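Local coordinates for Lactamase_B domain-containing protein (Pontibacter korlensis, PDB 6XFR), which probably hydrolyses beta-lactam antibiotics to substituted beta-amino acids with the help of zinc ions, as other class B1 metallo-beta-lactamases do, at residues B[160-165]-B[186-191]; B[195-198]-B[204-207]; B[131-136]-B[190-195]; B[104-109]-B[141-146]. All coordinates share one frame; numbering follows the deposited sequence.

Along the chain contact 4 closes before contacts 1 and 2 open, and contact 2 comes last. Contacts 3 and 4 cross in sequence, because segment 141-146 lies between the two segments of contact 3. Contacts 1 and 3 have centres 11 Å apart and both use helix 181-191. Contacts 2 and 3 share Ala195 and reach the same mixed sheet, through strands 197-200 and 130-135. Contacts 2 and 4 are farthest apart, with centres 25 Å from each other on opposite sides of the chain's centre. Contacts 1 and 4 carry ligands of the two active-site zincs, Cys160 and His141, whose side chains touch. The set thus links the metal-binding loops to helix 181-191 and to strand 197-200, at the edge of its sheet.

Contact 1 (B[160-165]-B[186-191]); sequences CLVKDL and QRLQQR. With ZN (zinc ion), chain O.
Leu161 and Leu188 meet through single methyl groups, with the two side chains set at a slant to one another. The setting is the alpha-beta/beta-alpha sandwich of the metallo-beta-lactamases. Here the loop that follows strand 155-159 faces helix 181-191. Leu161 CD2 lies 4.1 Å from Leu188 CD1. The same Leu188 CD1 is 4.3 Å from Val162 CG2, so one methyl of the helix serves two neighbouring residues of the loop. Leu161 reaches across because its CG is anti to the backbone N (chi1 -168°). Leu188 takes the other common form, with CG anti to the carbonyl carbon (chi1 -64°), and extends out from the helix. The contact is small and buried, and it is wholly apolar. Val147 of strand 147-150 touches both leucines, and Val162 also packs on Leu210 of helix 209-217. The packed pair Leu161 and Val162 directly follows a zinc ligand, so the apolar contact lies next to the metal centre in sequence. Asp82 and His202 complete the protein ligands of this second zinc site, as is usual in B1 enzymes. Cys160 SG binds that zinc at 2.4 Å, and a water also binds it, 2.3 Å from the metal.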
loop_
_atom_site.group_PDB
_atom_site.type_symbol
_atom_site.label_atom_id
_atom_site.label_comp_id
_atom_site.label_asym_id
_atom_site.label_seq_id
_atom_site.Cartn_x
_atom_site.Cartn_y
_atom_site.Cartn_z
ATOM N N CYS B 160 8.000 9.457 10.537
ATOM C CA CYS B 160 7.505 10.794 10.259
ATOM C C CYS B 160 8.508 11.623 9.455
ATOM O O CYS B 160 8.178 12.749 9.062
ATOM C CB CYS B 160 7.157 11.507 11.580
ATOM S SG CYS B 160 6.327 10.448 12.813
ATOM N N LEU B 161 9.668 11.044 9.099
ATOM C CA LEU B 161 10.615 11.711 8.205
ATOM C C LEU B 161 10.083 11.817 6.774
ATOM O O LEU B 161 10.449 12.744 6.038
ATOM C CB LEU B 161 11.945 10.957 8.215
ATOM C CG LEU B 161 13.184 11.616 7.579
ATOM C CD1 LEU B 161 13.442 13.020 8.158
ATOM C CD2 LEU B 161 14.425 10.725 7.745
ATOM N N VAL B 162 9.230 10.877 6.365
ATOM C CA VAL B 162 8.657 10.822 5.021
ATOM C C VAL B 162 7.178 11.153 5.103
ATOM O O VAL B 162 6.484 10.691 6.013
ATOM C CB VAL B 162 8.856 9.430 4.391
ATOM C CG1 VAL B 162 8.343 9.436 2.940
ATOM C CG2 VAL B 162 10.331 9.003 4.471
ATOM N N LYS B 163 6.682 11.901 4.132
ATOM C CA LYS B 163 5.259 12.202 4.062
ATOM C C LYS B 163 4.617 11.408 2.927
ATOM O O LYS B 163 5.288 10.989 1.976
ATOM C CB LYS B 163 5.036 13.708 3.873
ATOM C CG LYS B 163 5.397 14.533 5.100
ATOM C CD LYS B 163 4.249 15.433 5.560
ATOM C CE LYS B 163 3.335 14.727 6.541
ATOM N NZ LYS B 163 4.076 14.420 7.791
ATOM N N ASP B 164 3.312 11.161 3.058
ATOM C CA ASP B 164 2.567 10.454 2.023
ATOM C C ASP B 164 2.230 11.408 0.874
ATOM O O ASP B 164 2.297 12.644 1.004
ATOM C CB ASP B 164 1.281 9.802 2.576
ATOM C CG ASP B 164 0.174 10.816 2.938
ATOM O OD1 ASP B 164 0.135 11.265 4.102
ATOM O OD2 ASP B 164 -0.682 11.158 2.085
ATOM N N LEU B 165 1.879 10.808 -0.276
ATOM C CA LEU B 165 1.722 11.557 -1.527
ATOM C C LEU B 165 0.518 12.501 -1.527
ATOM O O LEU B 165 0.443 13.392 -2.392
ATOM C CB LEU B 165 1.642 10.580 -2.698
ATOM C CG LEU B 165 2.950 9.859 -3.016
ATOM C CD1 LEU B 165 2.695 8.810 -4.054
ATOM C CD2 LEU B 165 3.959 10.845 -3.491
ATOM N N GLN B 186 17.418 13.221 0.693
ATOM C CA GLN B 186 18.339 12.890 -0.383
ATOM C C GLN B 186 19.328 11.816 0.037
ATOM O O GLN B 186 19.760 11.012 -0.789
ATOM C CB GLN B 186 19.046 14.158 -0.833
ATOM C CG GLN B 186 18.046 15.208 -1.256
ATOM C CD GLN B 186 18.673 16.524 -1.643
ATOM O OE1 GLN B 186 19.280 17.201 -0.825
ATOM N NE2 GLN B 186 18.542 16.886 -2.905
ATOM N N ARG B 187 19.674 11.761 1.315
ATOM C CA ARG B 187 20.451 10.631 1.788
ATOM C C ARG B 187 19.655 9.340 1.607
ATOM O O ARG B 187 20.153 8.364 1.025
ATOM C CB ARG B 187 20.833 10.857 3.249
ATOM C CG ARG B 187 22.173 11.520 3.461
ATOM C CD ARG B 187 22.310 12.177 4.844
ATOM N NE ARG B 187 23.295 13.272 4.848
ATOM C CZ ARG B 187 23.117 14.500 5.365
ATOM N NH1 ARG B 187 21.984 14.869 5.961
ATOM N NH2 ARG B 187 24.099 15.383 5.281
ATOM N N LEU B 188 18.372 9.352 1.969
ATOM C CA LEU B 188 17.567 8.158 1.752
ATOM C C LEU B 188 17.514 7.789 0.274
ATOM O O LEU B 188 17.685 6.616 -0.092
ATOM C CB LEU B 188 16.166 8.388 2.287
ATOM C CG LEU B 188 16.057 8.600 3.787
ATOM C CD1 LEU B 188 14.585 8.680 4.147
ATOM C CD2 LEU B 188 16.742 7.480 4.521
ATOM N N GLN B 189 17.295 8.776 -0.602
ATOM C CA GLN B 189 17.251 8.467 -2.025
ATOM C C GLN B 189 18.572 7.902 -2.516
ATOM O O GLN B 189 18.577 7.067 -3.421
ATOM C CB GLN B 189 16.901 9.689 -2.848
ATOM C CG GLN B 189 15.508 10.203 -2.685
ATOM C CD GLN B 189 15.386 11.513 -3.395
ATOM O OE1 GLN B 189 16.334 12.307 -3.355
ATOM N NE2 GLN B 189 14.247 11.760 -4.080
ATOM N N GLN B 190 19.701 8.316 -1.939
ATOM C CA GLN B 190 20.959 7.809 -2.465
ATOM C C GLN B 190 21.368 6.477 -1.852
ATOM O O GLN B 190 22.059 5.694 -2.516
ATOM C CB GLN B 190 22.079 8.848 -2.241
ATOM C CG GLN B 190 22.935 9.110 -3.501
ATOM C CD GLN B 190 22.104 9.616 -4.704
ATOM O OE1 GLN B 190 21.378 10.618 -4.613
ATOM N NE2 GLN B 190 22.190 8.895 -5.823
ATOM N N ARG B 191 20.845 6.141 -0.674
ATOM C CA ARG B 191 21.220 4.914 0.013
ATOM C C ARG B 191 20.333 3.719 -0.314
ATOM O O ARG B 191 20.805 2.578 -0.234
ATOM C CB ARG B 191 21.223 5.170 1.515
ATOM C CG ARG B 191 21.631 4.013 2.355
ATOM C CD ARG B 191 21.674 4.400 3.805
ATOM N NE ARG B 191 22.400 3.406 4.579
ATOM C CZ ARG B 191 23.711 3.434 4.802
ATOM N NH1 ARG B 191 24.472 4.421 4.324
ATOM N NH2 ARG B 191 24.258 2.464 5.505
HETATM ZN ZN ZN O . 4.426 11.570 13.626
HETATM O O HOH W 1 4.237 13.558 12.465
#

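Contact 2 (B[195-198]-B[204-207])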
loop_
_atom_site.group_PDB
_atom_site.type_symbol
_atom_site.label_atom_id
_atom_site.label_comp_id
_atom_site.label_asym_id
_atom_site.label_seq_id
_atom_site.Cartn_x
_atom_site.Cartn_y
_atom_site.Cartn_z
ATOM N N ALA B 195 14.660 0.603 -3.390
ATOM C CA ALA B 195 13.540 0.373 -2.484
ATOM C C ALA B 195 12.213 0.249 -3.247
ATOM O O ALA B 195 11.895 1.061 -4.120
ATOM C CB ALA B 195 13.462 1.503 -1.467
ATOM N N LYS B 196 11.420 -0.757 -2.897
ATOM C CA LYS B 196 10.156 -0.973 -3.595
ATOM C C LYS B 196 8.980 -0.329 -2.883
ATOM O O LYS B 196 8.098 0.231 -3.532
ATOM C CB LYS B 196 9.886 -2.466 -3.760
ATOM C CG LYS B 196 10.886 -3.209 -4.602
ATOM C CD LYS B 196 10.281 -4.481 -5.118
ATOM C CE LYS B 196 10.437 -5.663 -4.190
ATOM N NZ LYS B 196 9.630 -6.828 -4.701
ATOM N N VAL B 197 8.937 -0.401 -1.562
ATOM C CA VAL B 197 7.886 0.209 -0.750
ATOM C C VAL B 197 8.553 1.178 0.218
ATOM O O VAL B 197 9.621 0.870 0.767
ATOM C CB VAL B 197 7.057 -0.824 0.051
ATOM C CG1 VAL B 197 5.802 -0.174 0.636
ATOM C CG2 VAL B 197 6.712 -2.033 -0.770
ATOM N N VAL B 198 7.931 2.351 0.404
ATOM C CA VAL B 198 8.339 3.349 1.397
ATOM C C VAL B 198 7.157 3.634 2.318
ATOM O O VAL B 198 6.085 4.044 1.846
ATOM C CB VAL B 198 8.828 4.633 0.722
ATOM C CG1 VAL B 198 9.112 5.736 1.777
ATOM C CG2 VAL B 198 10.044 4.308 -0.174
ATOM N N PRO B 204 -0.933 6.826 3.564
ATOM C CA PRO B 204 -0.701 5.575 2.821
ATOM C C PRO B 204 0.717 5.493 2.294
ATOM O O PRO B 204 1.352 6.507 2.002
ATOM C CB PRO B 204 -1.723 5.635 1.675
ATOM C CG PRO B 204 -2.735 6.730 2.113
ATOM C CD PRO B 204 -1.914 7.705 2.909
ATOM N N TRP B 205 1.216 4.272 2.179
ATOM C CA TRP B 205 2.558 4.054 1.660
ATOM C C TRP B 205 2.551 4.027 0.121
ATOM O O TRP B 205 1.508 4.003 -0.525
ATOM C CB TRP B 205 3.140 2.768 2.243
ATOM C CG TRP B 205 2.103 1.656 2.436
ATOM C CD1 TRP B 205 1.902 0.565 1.625
ATOM C CD2 TRP B 205 1.130 1.538 3.505
ATOM N NE1 TRP B 205 0.880 -0.213 2.114
ATOM C CE2 TRP B 205 0.389 0.352 3.264
ATOM C CE3 TRP B 205 0.810 2.326 4.641
ATOM C CZ2 TRP B 205 -0.650 -0.075 4.115
ATOM C CZ3 TRP B 205 -0.217 1.890 5.494
ATOM C CH2 TRP B 205 -0.938 0.700 5.218
ATOM N N GLY B 206 3.723 4.084 -0.471
ATOM C CA GLY B 206 3.836 4.076 -1.920
ATOM C C GLY B 206 5.207 3.636 -2.383
ATOM O O GLY B 206 5.925 2.937 -1.678
ATOM N N ASP B 207 5.581 4.064 -3.582
ATOM C CA ASP B 207 6.919 3.744 -4.059
ATOM C C ASP B 207 7.868 4.880 -3.684
ATOM O O ASP B 207 7.613 5.651 -2.756
ATOM C CB ASP B 207 6.906 3.418 -5.556
ATOM C CG ASP B 207 6.339 4.534 -6.430
ATOM O OD1 ASP B 207 5.956 5.608 -5.894
ATOM O OD2 ASP B 207 6.281 4.304 -7.688
#
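Val198 and Gly206 form a single antiparallel bridge of the hydrogen-bonded kind, with their CA atoms 5.6 Å apart. Val198 N donates to Gly206 O over 2.9 Å, and the bond is nearly straight (165° at the hydrogen). The return bond, from Gly206 N to Val198 O, is weak at 3.3 Å. Gly206 O also receives a CA-H...O contact from Val197 CA at 3.5 Å. The two segments therefore meet mainly through backbone.

The side chains pack beside the bridge. Val197 CG1 comes within 4.1 Å of Trp205 CD1, and these two side chains lie next to each other and point the same way. Trp205 CB turns toward Val198, but the indole then leads off, with CG between the backbone N and the carbonyl carbon (chi1 36°). Val198 CG2 packs against Asp207 O at 3.8 Å. The carboxylate of Asp207 looks elsewhere: OD1 accepts from Ser209 N in an Asx turn, and OD2 is bonded to Ser14 OG of the second subunit.

Within the fold, the bridge adds a short partner to strand 197-200, the outermost strand of its mixed sheet in this chain. Val197 is hydrogen-bonded through its backbone to Leu156 of the parallel strand 155-159. Segment 204-207 then leads into helix 209-217, while the Trp205 ring packs edge-to-face with His34 and touches strand 8-14.

Contact 3 (B[131-136]-B[190-195]); sequences QLEVYF and QRYPKA. With ZN (zinc ion), chain T; EPE (4-(2-hydroxyethyl)-1-piperazine ethanesulfonic acid), chain M.
Arg191 lays its guanidinium flat on the ring of Tyr135. In this metallo-beta-lactamase sandwich, the contact joins the end of helix 181-191 to strand 130-135 of the mixed sheet. The two planes are 6° apart and their centres are 4.0 Å apart. The chain of Arg191 is extended, with CG anti to the backbone N (chi1 -178°), and this carries CD right over the ring. Arg191 CD sits 3.5 Å from the centroid of Tyr135, a CH-pi contact. Arg191 CZ lies off-centre, so the cation-pi contact is a displaced one.

Tyr192 is the first residue to leave the helix and opens a type I beta turn to Ala195. Tyr192 OH touches Tyr135 CB at 3.4 Å. One edge of its ring faces Glu133, with Glu133 OE1 4.0 Å from Tyr192 CE1 and near the ring plane. Tyr149 meets the same ring at an oblique angle.

A bound HEPES buffer molecule spans the two segments. Its piperazine N4 makes weak hydrogen bonds to both carboxylate oxygens of Glu133. Tyr149 and Thr124 also hydrogen-bond to it. Next along the turn, Lys194 offers its backbone: Lys194 N donates to the sulfonate O3S over 3.3 Å, at 162°.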
loop_
_atom_site.group_PDB
_atom_site.type_symbol
_atom_site.label_atom_id
_atom_site.label_comp_id
_atom_site.label_asym_id
_atom_site.label_seq_id
_atom_site.Cartn_x
_atom_site.Cartn_y
_atom_site.Cartn_z
ATOM N N GLN B 131 17.036 -9.929 8.011
ATOM C CA GLN B 131 18.008 -8.891 8.284
ATOM C C GLN B 131 17.376 -7.510 8.221
ATOM O O GLN B 131 16.489 -7.253 7.421
ATOM C CB GLN B 131 19.239 -9.008 7.376
ATOM C CG GLN B 131 19.076 -9.040 5.912
ATOM C CD GLN B 131 20.429 -8.822 5.208
ATOM O OE1 GLN B 131 21.464 -8.614 5.885
ATOM N NE2 GLN B 131 20.419 -8.814 3.848
ATOM N N LEU B 132 17.790 -6.651 9.130
ATOM C CA LEU B 132 17.278 -5.302 9.283
ATOM C C LEU B 132 18.457 -4.351 9.390
ATOM O O LEU B 132 19.484 -4.676 9.998
ATOM C CB LEU B 132 16.401 -5.172 10.538
ATOM C CG LEU B 132 15.147 -6.045 10.714
ATOM C CD1 LEU B 132 15.481 -7.422 11.310
ATOM C CD2 LEU B 132 14.076 -5.333 11.552
ATOM N N GLU B 133 18.293 -3.175 8.815
ATOM C CA GLU B 133 19.271 -2.106 8.887
ATOM C C GLU B 133 18.600 -0.927 9.551
ATOM O O GLU B 133 17.427 -0.654 9.293
ATOM C CB GLU B 133 19.766 -1.723 7.507
ATOM C CG GLU B 133 20.410 -2.904 6.809
ATOM C CD GLU B 133 20.829 -2.625 5.365
ATOM O OE1 GLU B 133 20.505 -1.536 4.834
ATOM O OE2 GLU B 133 21.501 -3.504 4.768
ATOM N N VAL B 134 19.292 -0.285 10.472
ATOM C CA VAL B 134 18.782 0.944 11.046
ATOM C C VAL B 134 19.744 2.048 10.649
ATOM O O VAL B 134 20.955 1.830 10.599
ATOM C CB VAL B 134 18.574 0.817 12.565
ATOM C CG1 VAL B 134 17.733 1.984 13.092
ATOM C CG2 VAL B 134 17.833 -0.460 12.828
ATOM N N TYR B 135 19.213 3.198 10.260
ATOM C CA TYR B 135 20.081 4.215 9.676
ATOM C C TYR B 135 19.630 5.614 10.071
ATOM O O TYR B 135 18.429 5.876 10.219
ATOM C CB TYR B 135 20.129 4.097 8.151
ATOM C CG TYR B 135 20.909 5.208 7.454
ATOM C CD1 TYR B 135 22.291 5.265 7.517
ATOM C CD2 TYR B 135 20.258 6.182 6.739
ATOM C CE1 TYR B 135 23.001 6.259 6.875
ATOM C CE2 TYR B 135 20.950 7.167 6.097
ATOM C CZ TYR B 135 22.325 7.207 6.161
ATOM O OH TYR B 135 22.997 8.226 5.498
ATOM N N PHE B 136 20.615 6.484 10.285
ATOM C CA PHE B 136 20.379 7.872 10.663
ATOM C C PHE B 136 20.741 8.757 9.494
ATOM O O PHE B 136 21.933 8.895 9.195
ATOM C CB PHE B 136 21.205 8.272 11.891
ATOM C CG PHE B 136 20.999 9.705 12.302
ATOM C CD1 PHE B 136 19.755 10.130 12.779
ATOM C CD2 PHE B 136 22.038 10.645 12.171
ATOM C CE1 PHE B 136 19.568 11.455 13.139
ATOM C CE2 PHE B 136 21.859 11.965 12.522
ATOM C CZ PHE B 136 20.635 12.380 13.012
ATOM N N GLN B 190 19.701 8.316 -1.939
ATOM C CA GLN B 190 20.959 7.809 -2.465
ATOM C C GLN B 190 21.368 6.477 -1.852
ATOM O O GLN B 190 22.059 5.694 -2.516
ATOM C CB GLN B 190 22.079 8.848 -2.241
ATOM C CG GLN B 190 22.935 9.110 -3.501
ATOM C CD GLN B 190 22.104 9.616 -4.704
ATOM O OE1 GLN B 190 21.378 10.618 -4.613
ATOM N NE2 GLN B 190 22.190 8.895 -5.823
ATOM N N ARG B 191 20.845 6.141 -0.674
ATOM C CA ARG B 191 21.220 4.914 0.013
ATOM C C ARG B 191 20.333 3.719 -0.314
ATOM O O ARG B 191 20.805 2.578 -0.234
ATOM C CB ARG B 191 21.223 5.170 1.515
ATOM C CG ARG B 191 21.631 4.013 2.355
ATOM C CD ARG B 191 21.674 4.400 3.805
ATOM N NE ARG B 191 22.400 3.406 4.579
ATOM C CZ ARG B 191 23.711 3.434 4.802
ATOM N NH1 ARG B 191 24.472 4.421 4.324
ATOM N NH2 ARG B 191 24.258 2.464 5.505
ATOM N N TYR B 192 19.069 3.940 -0.674
ATOM C CA TYR B 192 18.141 2.853 -1.018
ATOM C C TYR B 192 17.595 3.043 -2.433
ATOM O O TYR B 192 16.384 3.162 -2.629
ATOM C CB TYR B 192 17.004 2.757 -0.003
ATOM C CG TYR B 192 17.530 2.729 1.403
ATOM C CD1 TYR B 192 18.047 1.555 1.937
ATOM C CD2 TYR B 192 17.585 3.897 2.175
ATOM C CE1 TYR B 192 18.557 1.525 3.203
ATOM C CE2 TYR B 192 18.105 3.878 3.465
ATOM C CZ TYR B 192 18.595 2.684 3.962
ATOM O OH TYR B 192 19.128 2.613 5.219
ATOM N N PRO B 193 18.463 3.085 -3.445
ATOM C CA PRO B 193 17.977 3.361 -4.804
ATOM C C PRO B 193 17.007 2.315 -5.343
ATOM O O PRO B 193 16.267 2.627 -6.281
ATOM C CB PRO B 193 19.269 3.423 -5.628
ATOM C CG PRO B 193 20.243 2.662 -4.850
ATOM C CD PRO B 193 19.923 2.924 -3.426
ATOM N N LYS B 194 17.002 1.086 -4.810
ATOM C CA LYS B 194 16.117 0.019 -5.273
ATOM C C LYS B 194 15.067 -0.351 -4.226
ATOM O O LYS B 194 14.631 -1.500 -4.164
ATOM C CB LYS B 194 16.918 -1.219 -5.690
ATOM C CG LYS B 194 17.816 -0.922 -6.902
ATOM C CD LYS B 194 17.437 -1.568 -8.263
ATOM C CE LYS B 194 18.571 -1.459 -9.294
ATOM N NZ LYS B 194 19.453 -2.572 -9.627
ATOM N N ALA B 195 14.660 0.603 -3.390
ATOM C CA ALA B 195 13.540 0.373 -2.484
ATOM C C ALA B 195 12.213 0.249 -3.247
ATOM O O ALA B 195 11.895 1.061 -4.120
ATOM C CB ALA B 195 13.462 1.503 -1.467
HETATM ZN ZN ZN T . 15.870 -7.328 4.949
HETATM N N1 EPE M . 21.903 -1.499 0.788
HETATM C C2 EPE M . 21.680 -0.383 1.726
HETATM C C3 EPE M . 22.875 -0.148 2.647
HETATM N N4 EPE M . 23.356 -1.375 3.252
HETATM C C5 EPE M . 23.393 -2.562 2.406
HETATM C C6 EPE M . 22.153 -2.737 1.535
HETATM C C7 EPE M . 24.319 -1.282 4.348
HETATM C C8 EPE M . 24.256 -2.494 5.280
HETATM O O8 EPE M . 25.339 -2.535 6.194
HETATM C C9 EPE M . 20.647 -1.653 0.048
HETATM C C10 EPE M . 20.747 -1.240 -1.417
HETATM S S EPE M . 19.137 -1.288 -2.253
HETATM O O1S EPE M . 18.233 -2.365 -1.787
HETATM O O2S EPE M . 19.415 -1.524 -3.666
HETATM O O3S EPE M . 18.521 0.027 -2.106
#

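Contact 4 (B[104-109]-B[141-146]); sequences AILAAE and HTADNV. With ZN (zinc ion), chain N.
Leu106 and Asp144 have the closest CA atoms of the two segments, 8.2 Å apart. Segment 104-109 is helical. Segment 141-146 is an irregular loop that runs into strand 147-150. The gap is bridged by side chains alone. Leu106 CD1 lies 3.7 Å from Asp144 CG, so a methyl group rests on the carboxylate, and the two side chains slant past each other. The same Leu106 CD1 is 4.4 Å from Ala143 CB. The Leu106 side chain sets out toward the loop, with CG anti to the carbonyl carbon (chi1 -66°). Trp79 touches both Leu106 and Asp144.

The loop carries part of the metal centre. His141 NE2 binds a zinc at 1.9 Å, and His78 and His80 complete the three-histidine zinc site of B1 metallo-beta-lactamases. The loop is held by bonds of its own. Thr142 OG1 donates to Asp144 OD1 over 2.7 Å, and it meets that oxygen from above the carboxylate plane. Asp144 OD2 is bonded to Thr103 OG1, on the same helix 101-109 as Leu106, so both oxygens of this buried acid have partners, which should limit its rotation. Asn145 also turns back on the loop. Asn145 OD1 accepts from Thr142 N at 2.9 Å, in the carbonyl plane, and also from Gly140 N. Asn145 ND2 reaches Gly138 O.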
loop_
_atom_site.group_PDB
_atom_site.type_symbol
_atom_site.label_atom_id
_atom_site.label_comp_id
_atom_site.label_asym_id
_atom_site.label_seq_id
_atom_site.Cartn_x
_atom_site.Cartn_y
_atom_site.Cartn_z
ATOM N N ALA B 104 17.369 8.115 23.110
ATOM C CA ALA B 104 17.298 7.906 24.553
ATOM C C ALA B 104 17.483 9.221 25.310
ATOM O O ALA B 104 16.838 9.459 26.340
ATOM C CB ALA B 104 18.328 6.864 24.974
ATOM N N ILE B 105 18.375 10.084 24.816
ATOM C CA ILE B 105 18.608 11.367 25.467
ATOM C C ILE B 105 17.345 12.223 25.422
ATOM O O ILE B 105 16.893 12.747 26.453
ATOM C CB ILE B 105 19.811 12.093 24.829
ATOM C CG1 ILE B 105 21.107 11.266 24.971
ATOM C CG2 ILE B 105 20.008 13.496 25.470
ATOM C CD1 ILE B 105 22.344 11.856 24.230
ATOM N N LEU B 106 16.737 12.352 24.226
ATOM C CA LEU B 106 15.559 13.209 24.070
ATOM C C LEU B 106 14.360 12.658 24.837
ATOM O O LEU B 106 13.559 13.424 25.386
ATOM C CB LEU B 106 15.232 13.382 22.591
ATOM C CG LEU B 106 16.297 14.151 21.817
ATOM C CD1 LEU B 106 16.154 14.002 20.293
ATOM C CD2 LEU B 106 16.244 15.578 22.252
ATOM N N ALA B 107 14.219 11.335 24.882
ATOM C CA ALA B 107 13.210 10.734 25.738
ATOM C C ALA B 107 13.412 11.128 27.203
ATOM O O ALA B 107 12.452 11.480 27.902
ATOM C CB ALA B 107 13.236 9.218 25.570
ATOM N N ALA B 108 14.655 11.068 27.695
ATOM C CA ALA B 108 14.901 11.477 29.076
ATOM C C ALA B 108 14.543 12.952 29.308
ATOM O O ALA B 108 13.942 13.297 30.337
ATOM C CB ALA B 108 16.357 11.196 29.457
ATOM N N GLU B 109 14.850 13.831 28.351
ATOM C CA GLU B 109 14.542 15.249 28.533
ATOM C C GLU B 109 13.058 15.568 28.413
ATOM O O GLU B 109 12.654 16.681 28.759
ATOM C CB GLU B 109 15.286 16.099 27.504
ATOM C CG GLU B 109 16.770 16.171 27.707
ATOM C CD GLU B 109 17.466 16.924 26.592
ATOM O OE1 GLU B 109 16.947 17.968 26.143
ATOM O OE2 GLU B 109 18.537 16.459 26.158
ATOM N N HIS B 141 12.171 15.611 10.717
ATOM C CA HIS B 141 11.027 15.726 11.623
ATOM C C HIS B 141 11.465 15.934 13.081
ATOM O O HIS B 141 10.878 16.743 13.811
ATOM C CB HIS B 141 10.169 14.479 11.475
ATOM C CG HIS B 141 9.115 14.319 12.523
ATOM N ND1 HIS B 141 7.941 15.038 12.515
ATOM C CD2 HIS B 141 9.045 13.496 13.597
ATOM C CE1 HIS B 141 7.193 14.669 13.535
ATOM N NE2 HIS B 141 7.842 13.735 14.208
ATOM N N THR B 142 12.492 15.209 13.517
ATOM C CA THR B 142 13.101 15.418 14.811
ATOM C C THR B 142 14.607 15.342 14.629
ATOM O O THR B 142 15.097 14.928 13.575
ATOM C CB THR B 142 12.645 14.384 15.847
ATOM O OG1 THR B 142 12.904 13.067 15.354
ATOM C CG2 THR B 142 11.183 14.553 16.166
ATOM N N ALA B 143 15.349 15.744 15.671
ATOM C CA ALA B 143 16.801 15.690 15.592
ATOM C C ALA B 143 17.308 14.254 15.519
ATOM O O ALA B 143 18.442 14.026 15.096
ATOM C CB ALA B 143 17.403 16.405 16.791
ATOM N N ASP B 144 16.484 13.283 15.892
ATOM C CA ASP B 144 16.947 11.919 16.085
ATOM C C ASP B 144 16.288 10.880 15.170
ATOM O O ASP B 144 16.620 9.696 15.284
ATOM C CB ASP B 144 16.723 11.506 17.555
ATOM C CG ASP B 144 15.213 11.396 17.912
ATOM O OD1 ASP B 144 14.414 12.305 17.520
ATOM O OD2 ASP B 144 14.834 10.387 18.559
ATOM N N ASN B 145 15.407 11.274 14.247
ATOM C CA ASN B 145 14.631 10.285 13.498
ATOM C C ASN B 145 15.533 9.299 12.749
ATOM O O ASN B 145 16.471 9.703 12.055
ATOM C CB ASN B 145 13.689 10.963 12.493
ATOM C CG ASN B 145 14.330 12.102 11.715
ATOM O OD1 ASN B 145 14.085 13.259 12.005
ATOM N ND2 ASN B 145 15.193 11.775 10.773
ATOM N N VAL B 146 15.230 7.999 12.853
ATOM C CA VAL B 146 15.955 6.977 12.092
ATOM C C VAL B 146 14.994 6.236 11.172
ATOM O O VAL B 146 13.791 6.143 11.423
ATOM C CB VAL B 146 16.715 5.952 12.971
ATOM C CG1 VAL B 146 17.968 6.550 13.507
ATOM C CG2 VAL B 146 15.840 5.381 14.079
HETATM ZN ZN ZN N . 7.266 12.649 15.678
#